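Local coordinates for protein alcohol dehydrogenase, zinc-containing (Thermotoga maritima, PDB 1VJ0) that probably works as a zinc-dependent oxidoreductase of the medium-chain alcohol dehydrogenase family, carrying two bound zinc ions in each chain, at residues D66-G79 with I135-Y149. Numbering follows the deposited sequence.
Sequences DPRVPLPIILGHEG and INRGCSEYPHLRGCY
I135 bridges R68 and H77 in the GroES-like domain of this zinc-containing dehydrogenase, where residues 66-79, leading into strand 78-86, pack against the loop 135-149. Its CD1 lies over one face of the H77 imidazole, a CH-pi contact 3.9 Å from the ring centroid, while NE2 of H77 binds zinc together with E78, C55 and C178. With CG2 anti to the backbone N, the other branch of I135 meets the R68 guanidinium over its centre, CG2 to CZ 3.7 Å. R68 grips the D66 carboxylate side-on with NE and NH2, one to each oxygen, NH2 to OD2 2.9 Å, which fixes the turn of the plane under the I135 methyl. Further along, I74 CD1 wedges between C139 CB and L145 CD2. The Y149 ring lies against the L75-G76 backbone, with L75 CB over its face, 16° off the ring normal, and its hydroxyl bonds D58 of helix 56-62. With an alanine here instead of Y149, the face against L75 and G76 would probably be lost and D58 left without this hydroxyl. G76 CA comes within 3.4 Å of Y149 CE1. Two backbone bonds fix the register here: Y149 N to L75 O, 2.9 Å, and C148 N to G76 O, 2.8 Å, the latter donor tilted 26° from the carbonyl plane.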
ATOM      1  N   ASP A  66      10.627  21.551  27.512  1.00 43.81           N
ATOM      2  CA  ASP A  66       9.488  20.852  26.863  1.00 44.07           C
ATOM      3  C   ASP A  66       8.222  21.512  27.354  1.00 44.40           C
ATOM      4  O   ASP A  66       7.939  21.464  28.559  1.00 44.85           O
ATOM      5  CB  ASP A  66       9.475  19.365  27.244  1.00 44.36           C
ATOM      6  CG  ASP A  66       8.375  18.561  26.530  1.00 45.25           C
ATOM      7  OD1 ASP A  66       7.239  19.071  26.347  1.00 44.82           O
ATOM      8  OD2 ASP A  66       8.572  17.382  26.128  1.00 50.14           O
ATOM      9  N   PRO A  67       7.471  22.162  26.472  1.00 44.02           N
ATOM     10  CA  PRO A  67       6.314  22.926  26.920  1.00 43.40           C
ATOM     11  C   PRO A  67       5.164  22.058  27.471  1.00 43.04           C
ATOM     12  O   PRO A  67       4.231  22.603  28.060  1.00 43.24           O
ATOM     13  CB  PRO A  67       5.875  23.704  25.649  1.00 43.49           C
ATOM     14  CG  PRO A  67       6.354  22.872  24.500  1.00 44.34           C
ATOM     15  CD  PRO A  67       7.652  22.242  25.007  1.00 44.52           C
ATOM     16  N   ARG A  68       5.233  20.736  27.298  1.00 41.98           N
ATOM     17  CA  ARG A  68       4.174  19.828  27.797  1.00 41.69           C
ATOM     18  C   ARG A  68       4.216  19.556  29.311  1.00 39.48           C
ATOM     19  O   ARG A  68       3.271  18.995  29.868  1.00 40.54           O
ATOM     20  CB  ARG A  68       4.247  18.486  27.070  1.00 41.20           C
ATOM     21  CG  ARG A  68       4.037  18.627  25.559  1.00 42.84           C
ATOM     22  CD  ARG A  68       4.230  17.315  24.806  1.00 43.99           C
ATOM     23  NE  ARG A  68       5.631  16.858  24.815  1.00 45.87           N
ATOM     24  CZ  ARG A  68       6.025  15.659  24.390  1.00 46.18           C
ATOM     25  NH1 ARG A  68       5.138  14.781  23.928  1.00 44.52           N
ATOM     26  NH2 ARG A  68       7.312  15.313  24.462  1.00 47.35           N
ATOM     27  N   VAL A  69       5.305  19.931  29.972  1.00 37.16           N
ATOM     28  CA  VAL A  69       5.619  19.377  31.283  1.00 34.67           C
ATOM     29  C   VAL A  69       5.064  20.151  32.471  1.00 33.36           C
ATOM     30  O   VAL A  69       5.570  21.230  32.802  1.00 33.17           O
ATOM     31  CB  VAL A  69       7.134  19.209  31.461  1.00 34.29           C
ATOM     32  CG1 VAL A  69       7.463  18.585  32.847  1.00 33.07           C
ATOM     33  CG2 VAL A  69       7.656  18.316  30.371  1.00 34.96           C
ATOM     34  N   PRO A  70       4.103  19.545  33.165  1.00 31.57           N
ATOM     35  CA  PRO A  70       3.575  20.113  34.381  1.00 30.27           C
ATOM     36  C   PRO A  70       4.577  19.897  35.503  1.00 29.83           C
ATOM     37  O   PRO A  70       5.378  18.962  35.422  1.00 29.60           O
ATOM     38  CB  PRO A  70       2.345  19.247  34.658  1.00 31.31           C
ATOM     39  CG  PRO A  70       2.694  17.883  34.061  1.00 31.55           C
ATOM     40  CD  PRO A  70       3.485  18.219  32.858  1.00 31.41           C
ATOM     41  N   LEU A  71       4.492  20.721  36.539  1.00 27.39           N
ATOM     42  CA  LEU A  71       5.208  20.532  37.802  1.00 27.15           C
ATOM     43  C   LEU A  71       4.221  20.504  38.976  1.00 26.81           C
ATOM     44  O   LEU A  71       3.257  21.288  38.982  1.00 26.48           O
ATOM     45  CB  LEU A  71       6.195  21.680  37.980  1.00 27.82           C
ATOM     46  CG  LEU A  71       7.325  21.745  36.958  1.00 29.20           C
ATOM     47  CD1 LEU A  71       8.177  22.958  37.155  1.00 31.25           C
ATOM     48  CD2 LEU A  71       8.188  20.499  37.085  1.00 32.42           C
ATOM     49  N   PRO A  72       4.442  19.626  39.955  1.00 26.61           N
ATOM     50  CA  PRO A  72       5.564  18.664  39.940  1.00 25.94           C
ATOM     51  C   PRO A  72       5.228  17.465  39.114  1.00 25.60           C
ATOM     52  O   PRO A  72       4.057  17.268  38.795  1.00 25.14           O
ATOM     53  CB  PRO A  72       5.676  18.258  41.416  1.00 26.20           C
ATOM     54  CG  PRO A  72       4.281  18.358  41.917  1.00 24.94           C
ATOM     55  CD  PRO A  72       3.796  19.634  41.274  1.00 26.37           C
ATOM     56  N   ILE A  73       6.251  16.665  38.793  1.00 24.62           N
ATOM     57  CA  ILE A  73       6.086  15.477  37.962  1.00 25.56           C
ATOM     58  C   ILE A  73       7.133  14.448  38.354  1.00 25.15           C
ATOM     59  O   ILE A  73       8.270  14.821  38.677  1.00 23.34           O
ATOM     60  CB  ILE A  73       6.195  15.827  36.437  1.00 25.10           C
ATOM     61  CG1 ILE A  73       5.974  14.604  35.564  1.00 25.15           C
ATOM     62  CG2 ILE A  73       7.560  16.471  36.078  1.00 24.46           C
ATOM     63  CD1 ILE A  73       5.853  14.907  34.103  1.00 26.34           C
ATOM     64  N   ILE A  74       6.733  13.179  38.288  1.00 25.43           N
ATOM     65  CA  ILE A  74       7.656  12.058  38.249  1.00 25.56           C
ATOM     66  C   ILE A  74       7.985  11.690  36.777  1.00 25.95           C
ATOM     67  O   ILE A  74       7.157  11.168  36.023  1.00 25.18           O
ATOM     68  CB  ILE A  74       7.115  10.854  39.044  1.00 25.74           C
ATOM     69  CG1 ILE A  74       6.882  11.210  40.525  1.00 25.28           C
ATOM     70  CG2 ILE A  74       8.073   9.691  38.911  1.00 25.57           C
ATOM     71  CD1 ILE A  74       5.904  10.293  41.268  1.00 26.06           C
ATOM     72  N   LEU A  75       9.232  11.947  36.388  1.00 26.02           N
ATOM     73  CA  LEU A  75       9.667  11.683  35.039  1.00 25.42           C
ATOM     74  C   LEU A  75       9.805  10.191  34.850  1.00 26.07           C
ATOM     75  O   LEU A  75       9.635   9.408  35.818  1.00 24.57           O
ATOM     76  CB  LEU A  75      10.987  12.388  34.736  1.00 25.99           C
ATOM     77  CG  LEU A  75      10.979  13.909  34.757  1.00 26.70           C
ATOM     78  CD1 LEU A  75      12.404  14.412  34.768  1.00 29.38           C
ATOM     79  CD2 LEU A  75      10.223  14.460  33.593  1.00 26.17           C
ATOM     80  N   GLY A  76      10.126   9.816  33.604  1.00 26.10           N
ATOM     81  CA  GLY A  76      10.414   8.431  33.247  1.00 26.51           C
ATOM     82  C   GLY A  76       9.254   7.875  32.455  1.00 26.45           C
ATOM     83  O   GLY A  76       8.215   7.589  33.025  1.00 26.55           O
ATOM     84  N   HIS A  77       9.429   7.733  31.149  1.00 26.87           N
ATOM     85  CA  HIS A  77       8.375   7.206  30.271  1.00 28.08           C
ATOM     86  C   HIS A  77       8.753   5.858  29.627  1.00 29.64           C
ATOM     87  O   HIS A  77       8.065   5.365  28.715  1.00 29.40           O
ATOM     88  CB  HIS A  77       8.034   8.259  29.217  1.00 28.99           C
ATOM     89  CG  HIS A  77       9.206   8.717  28.413  1.00 28.25           C
ATOM     90  ND1 HIS A  77       9.976   9.807  28.770  1.00 27.63           N
ATOM     91  CD2 HIS A  77       9.732   8.243  27.253  1.00 29.55           C
ATOM     92  CE1 HIS A  77      10.945   9.966  27.879  1.00 29.47           C
ATOM     93  NE2 HIS A  77      10.820   9.027  26.952  1.00 30.82           N
ATOM     94  N   GLU A  78       9.867   5.286  30.085  1.00 29.78           N
ATOM     95  CA  GLU A  78      10.371   4.007  29.604  1.00 31.38           C
ATOM     96  C   GLU A  78      10.436   3.061  30.837  1.00 31.15           C
ATOM     97  O   GLU A  78      11.309   3.217  31.715  1.00 29.23           O
ATOM     98  CB  GLU A  78      11.805   4.209  29.056  1.00 32.75           C
ATOM     99  CG  GLU A  78      11.935   5.078  27.785  1.00 35.73           C
ATOM    100  CD  GLU A  78      13.381   5.495  27.430  1.00 34.04           C
ATOM    101  OE1 GLU A  78      14.387   4.750  27.582  1.00 39.20           O
ATOM    102  OE2 GLU A  78      13.525   6.609  26.991  1.00 41.63           O
ATOM    103  N   GLY A  79       9.557   2.059  30.866  1.00 30.71           N
ATOM    104  CA  GLY A  79       9.421   1.182  31.991  1.00 31.58           C
ATOM    105  C   GLY A  79       9.060  -0.274  31.728  1.00 31.46           C
ATOM    106  O   GLY A  79       8.428  -0.622  30.722  1.00 32.38           O
ATOM    107  N   ILE A 135       5.759  12.425  31.160  1.00 28.73           N
ATOM    108  CA  ILE A 135       5.892  13.595  30.264  1.00 28.70           C
ATOM    109  C   ILE A 135       4.818  14.673  30.535  1.00 28.30           C
ATOM    110  O   ILE A 135       5.147  15.814  30.904  1.00 28.13           O
ATOM    111  CB  ILE A 135       5.934  13.151  28.767  1.00 28.08           C
ATOM    112  CG1 ILE A 135       7.086  12.153  28.563  1.00 29.41           C
ATOM    113  CG2 ILE A 135       6.102  14.364  27.823  1.00 30.46           C
ATOM    114  CD1 ILE A 135       7.500  11.954  27.139  1.00 30.40           C
ATOM    115  N   ASN A 136       3.542  14.332  30.382  1.00 27.22           N
ATOM    116  CA  ASN A 136       2.485  15.351  30.561  1.00 27.70           C
ATOM    117  C   ASN A 136       1.477  14.959  31.635  1.00 27.61           C
ATOM    118  O   ASN A 136       0.385  15.483  31.694  1.00 28.97           O
ATOM    119  CB  ASN A 136       1.798  15.703  29.216  1.00 27.63           C
ATOM    120  CG  ASN A 136       1.055  14.534  28.559  1.00 29.09           C
ATOM    121  OD1 ASN A 136       0.876  13.447  29.127  1.00 27.64           O
ATOM    122  ND2 ASN A 136       0.591  14.782  27.317  1.00 29.01           N
ATOM    123  N   ARG A 137       1.884  14.033  32.491  1.00 27.43           N
ATOM    124  CA  ARG A 137       1.103  13.539  33.602  1.00 27.45           C
ATOM    125  C   ARG A 137       1.843  13.840  34.894  1.00 28.12           C
ATOM    126  O   ARG A 137       2.791  13.144  35.236  1.00 27.08           O
ATOM    127  CB  ARG A 137       0.938  12.036  33.447  1.00 27.37           C
ATOM    128  CG  ARG A 137       0.204  11.657  32.203  1.00 27.83           C
ATOM    129  CD  ARG A 137      -0.234  10.226  32.186  1.00 30.41           C
ATOM    130  NE  ARG A 137      -1.367  10.122  33.075  1.00 31.92           N
ATOM    131  CZ  ARG A 137      -2.196   9.120  33.105  1.00 32.10           C
ATOM    132  NH1 ARG A 137      -2.068   8.151  32.226  1.00 29.48           N
ATOM    133  NH2 ARG A 137      -3.208   9.136  33.966  1.00 34.67           N
ATOM    134  N   GLY A 138       1.396  14.899  35.578  1.00 27.61           N
ATOM    135  CA  GLY A 138       1.986  15.380  36.836  1.00 28.21           C
ATOM    136  C   GLY A 138       1.732  14.443  38.006  1.00 28.77           C
ATOM    137  O   GLY A 138       0.949  13.476  37.914  1.00 29.00           O
ATOM    138  N   CYS A 139       2.433  14.670  39.103  1.00 27.90           N
ATOM    139  CA  CYS A 139       2.319  13.755  40.208  1.00 27.58           C
ATOM    140  C   CYS A 139       1.598  14.339  41.419  1.00 28.53           C
ATOM    141  O   CYS A 139       1.544  13.717  42.466  1.00 27.03           O
ATOM    142  CB  CYS A 139       3.703  13.257  40.584  1.00 27.93           C
ATOM    143  SG  CYS A 139       4.759  14.532  41.292  1.00 28.70           S
ATOM    144  N   SER A 140       0.990  15.511  41.303  1.00 29.81           N
ATOM    145  CA  SER A 140       0.469  16.111  42.520  1.00 32.06           C
ATOM    146  C   SER A 140      -0.910  15.530  42.949  1.00 32.32           C
ATOM    147  O   SER A 140      -1.202  15.487  44.128  1.00 33.32           O
ATOM    148  CB  SER A 140       0.460  17.648  42.423  1.00 32.45           C
ATOM    149  OG  SER A 140      -0.443  18.017  41.438  1.00 37.16           O
ATOM    150  N   GLU A 141      -1.740  15.092  42.015  1.00 32.57           N
ATOM    151  CA  GLU A 141      -3.044  14.485  42.372  1.00 33.48           C
ATOM    152  C   GLU A 141      -2.861  12.994  42.654  1.00 32.33           C
ATOM    153  O   GLU A 141      -2.232  12.297  41.859  1.00 31.93           O
ATOM    154  CB  GLU A 141      -4.099  14.652  41.261  1.00 34.65           C
ATOM    155  CG  GLU A 141      -3.591  14.619  39.816  1.00 42.41           C
ATOM    156  CD  GLU A 141      -2.739  15.847  39.401  1.00 47.62           C
ATOM    157  OE1 GLU A 141      -3.187  16.990  39.646  1.00 54.18           O
ATOM    158  OE2 GLU A 141      -1.623  15.666  38.833  1.00 50.87           O
ATOM    159  N   TYR A 142      -3.429  12.519  43.760  1.00 31.00           N
ATOM    160  CA  TYR A 142      -3.413  11.098  44.120  1.00 31.05           C
ATOM    161  C   TYR A 142      -3.998  10.329  42.937  1.00 29.93           C
ATOM    162  O   TYR A 142      -4.945  10.827  42.370  1.00 29.56           O
ATOM    163  CB  TYR A 142      -4.267  10.882  45.392  1.00 31.42           C
ATOM    164  CG  TYR A 142      -4.261   9.441  45.872  1.00 31.93           C
ATOM    165  CD1 TYR A 142      -5.212   8.527  45.384  1.00 33.00           C
ATOM    166  CD2 TYR A 142      -3.269   8.976  46.712  1.00 31.05           C
ATOM    167  CE1 TYR A 142      -5.207   7.210  45.780  1.00 31.35           C
ATOM    168  CE2 TYR A 142      -3.243   7.658  47.113  1.00 30.21           C
ATOM    169  CZ  TYR A 142      -4.225   6.777  46.656  1.00 30.73           C
ATOM    170  OH  TYR A 142      -4.200   5.449  47.037  1.00 31.00           O
ATOM    171  N   PRO A 143      -3.437   9.178  42.534  1.00 28.91           N
ATOM    172  CA  PRO A 143      -2.483   8.384  43.327  1.00 28.76           C
ATOM    173  C   PRO A 143      -1.004   8.682  42.990  1.00 27.86           C
ATOM    174  O   PRO A 143      -0.146   7.932  43.398  1.00 26.86           O
ATOM    175  CB  PRO A 143      -2.860   6.958  42.955  1.00 28.99           C
ATOM    176  CG  PRO A 143      -3.244   7.088  41.490  1.00 28.96           C
ATOM    177  CD  PRO A 143      -3.959   8.381  41.403  1.00 28.16           C
ATOM    178  N   HIS A 144      -0.749   9.813  42.305  1.00 27.99           N
ATOM    179  CA  HIS A 144       0.602  10.435  42.174  1.00 28.07           C
ATOM    180  C   HIS A 144       1.596   9.800  41.204  1.00 27.25           C
ATOM    181  O   HIS A 144       2.292  10.518  40.471  1.00 26.60           O
ATOM    182  CB  HIS A 144       1.297  10.535  43.531  1.00 27.75           C
ATOM    183  CG  HIS A 144       0.458  11.160  44.603  1.00 28.11           C
ATOM    184  ND1 HIS A 144       0.032  12.474  44.542  1.00 26.83           N
ATOM    185  CD2 HIS A 144      -0.029  10.656  45.772  1.00 29.61           C
ATOM    186  CE1 HIS A 144      -0.701  12.747  45.615  1.00 28.89           C
ATOM    187  NE2 HIS A 144      -0.747  11.668  46.380  1.00 28.01           N
ATOM    188  N   LEU A 145       1.675   8.467  41.215  1.00 27.15           N
ATOM    189  CA  LEU A 145       2.741   7.701  40.544  1.00 27.36           C
ATOM    190  C   LEU A 145       2.443   7.506  39.066  1.00 27.25           C
ATOM    191  O   LEU A 145       1.894   6.463  38.645  1.00 25.29           O
ATOM    192  CB  LEU A 145       2.934   6.339  41.269  1.00 27.07           C
ATOM    193  CG  LEU A 145       3.173   6.417  42.784  1.00 30.09           C
ATOM    194  CD1 LEU A 145       3.229   5.051  43.396  1.00 29.39           C
ATOM    195  CD2 LEU A 145       4.437   7.237  43.136  1.00 29.56           C
ATOM    196  N   ARG A 146       2.811   8.521  38.265  1.00 27.01           N
ATOM    197  CA  ARG A 146       2.460   8.544  36.848  1.00 27.07           C
ATOM    198  C   ARG A 146       3.715   8.634  35.968  1.00 27.36           C
ATOM    199  O   ARG A 146       3.643   9.054  34.812  1.00 27.34           O
ATOM    200  CB  ARG A 146       1.486   9.670  36.521  1.00 26.76           C
ATOM    201  CG  ARG A 146       0.137   9.564  37.200  1.00 28.81           C
ATOM    202  CD  ARG A 146      -0.576   8.255  37.015  1.00 29.54           C
ATOM    203  NE  ARG A 146      -1.981   8.393  37.443  1.00 31.51           N
ATOM    204  CZ  ARG A 146      -2.922   7.497  37.205  1.00 30.90           C
ATOM    205  NH1 ARG A 146      -2.628   6.373  36.567  1.00 32.30           N
ATOM    206  NH2 ARG A 146      -4.151   7.712  37.632  1.00 32.58           N
ATOM    207  N   GLY A 147       4.837   8.182  36.522  1.00 26.72           N
ATOM    208  CA  GLY A 147       6.106   8.134  35.825  1.00 27.30           C
ATOM    209  C   GLY A 147       6.960   6.986  36.354  1.00 27.12           C
ATOM    210  O   GLY A 147       6.645   6.432  37.396  1.00 27.00           O
ATOM    211  N   CYS A 148       8.018   6.631  35.617  1.00 26.36           N
ATOM    212  CA  CYS A 148       8.792   5.444  35.930  1.00 26.56           C
ATOM    213  C   CYS A 148       9.975   5.655  36.882  1.00 26.85           C
ATOM    214  O   CYS A 148      10.556   4.671  37.330  1.00 24.69           O
ATOM    215  CB  CYS A 148       9.305   4.820  34.631  1.00 27.92           C
ATOM    216  SG  CYS A 148       7.943   4.245  33.594  1.00 31.04           S
ATOM    217  N   TYR A 149      10.342   6.922  37.177  1.00 25.60           N
ATOM    218  CA  TYR A 149      11.392   7.203  38.166  1.00 25.48           C
ATOM    219  C   TYR A 149      10.781   7.061  39.569  1.00 25.74           C
ATOM    220  O   TYR A 149      10.727   8.025  40.377  1.00 25.78           O
ATOM    221  CB  TYR A 149      11.952   8.609  38.036  1.00 25.41           C
ATOM    222  CG  TYR A 149      12.787   8.992  36.815  1.00 27.21           C
ATOM    223  CD1 TYR A 149      12.797   8.250  35.644  1.00 26.81           C
ATOM    224  CD2 TYR A 149      13.574  10.153  36.867  1.00 27.20           C
ATOM    225  CE1 TYR A 149      13.532   8.683  34.526  1.00 24.89           C
ATOM    226  CE2 TYR A 149      14.283  10.583  35.792  1.00 27.87           C
ATOM    227  CZ  TYR A 149      14.278   9.834  34.623  1.00 26.49           C
ATOM    228  OH  TYR A 149      14.989  10.291  33.550  1.00 26.85           O
TER
HETATM  229  O   HOH W   1       1.387  17.707  39.083  1.00 31.24           O
HETATM  230  O   HOH W   2       4.456  11.759  37.060  1.00 19.86           O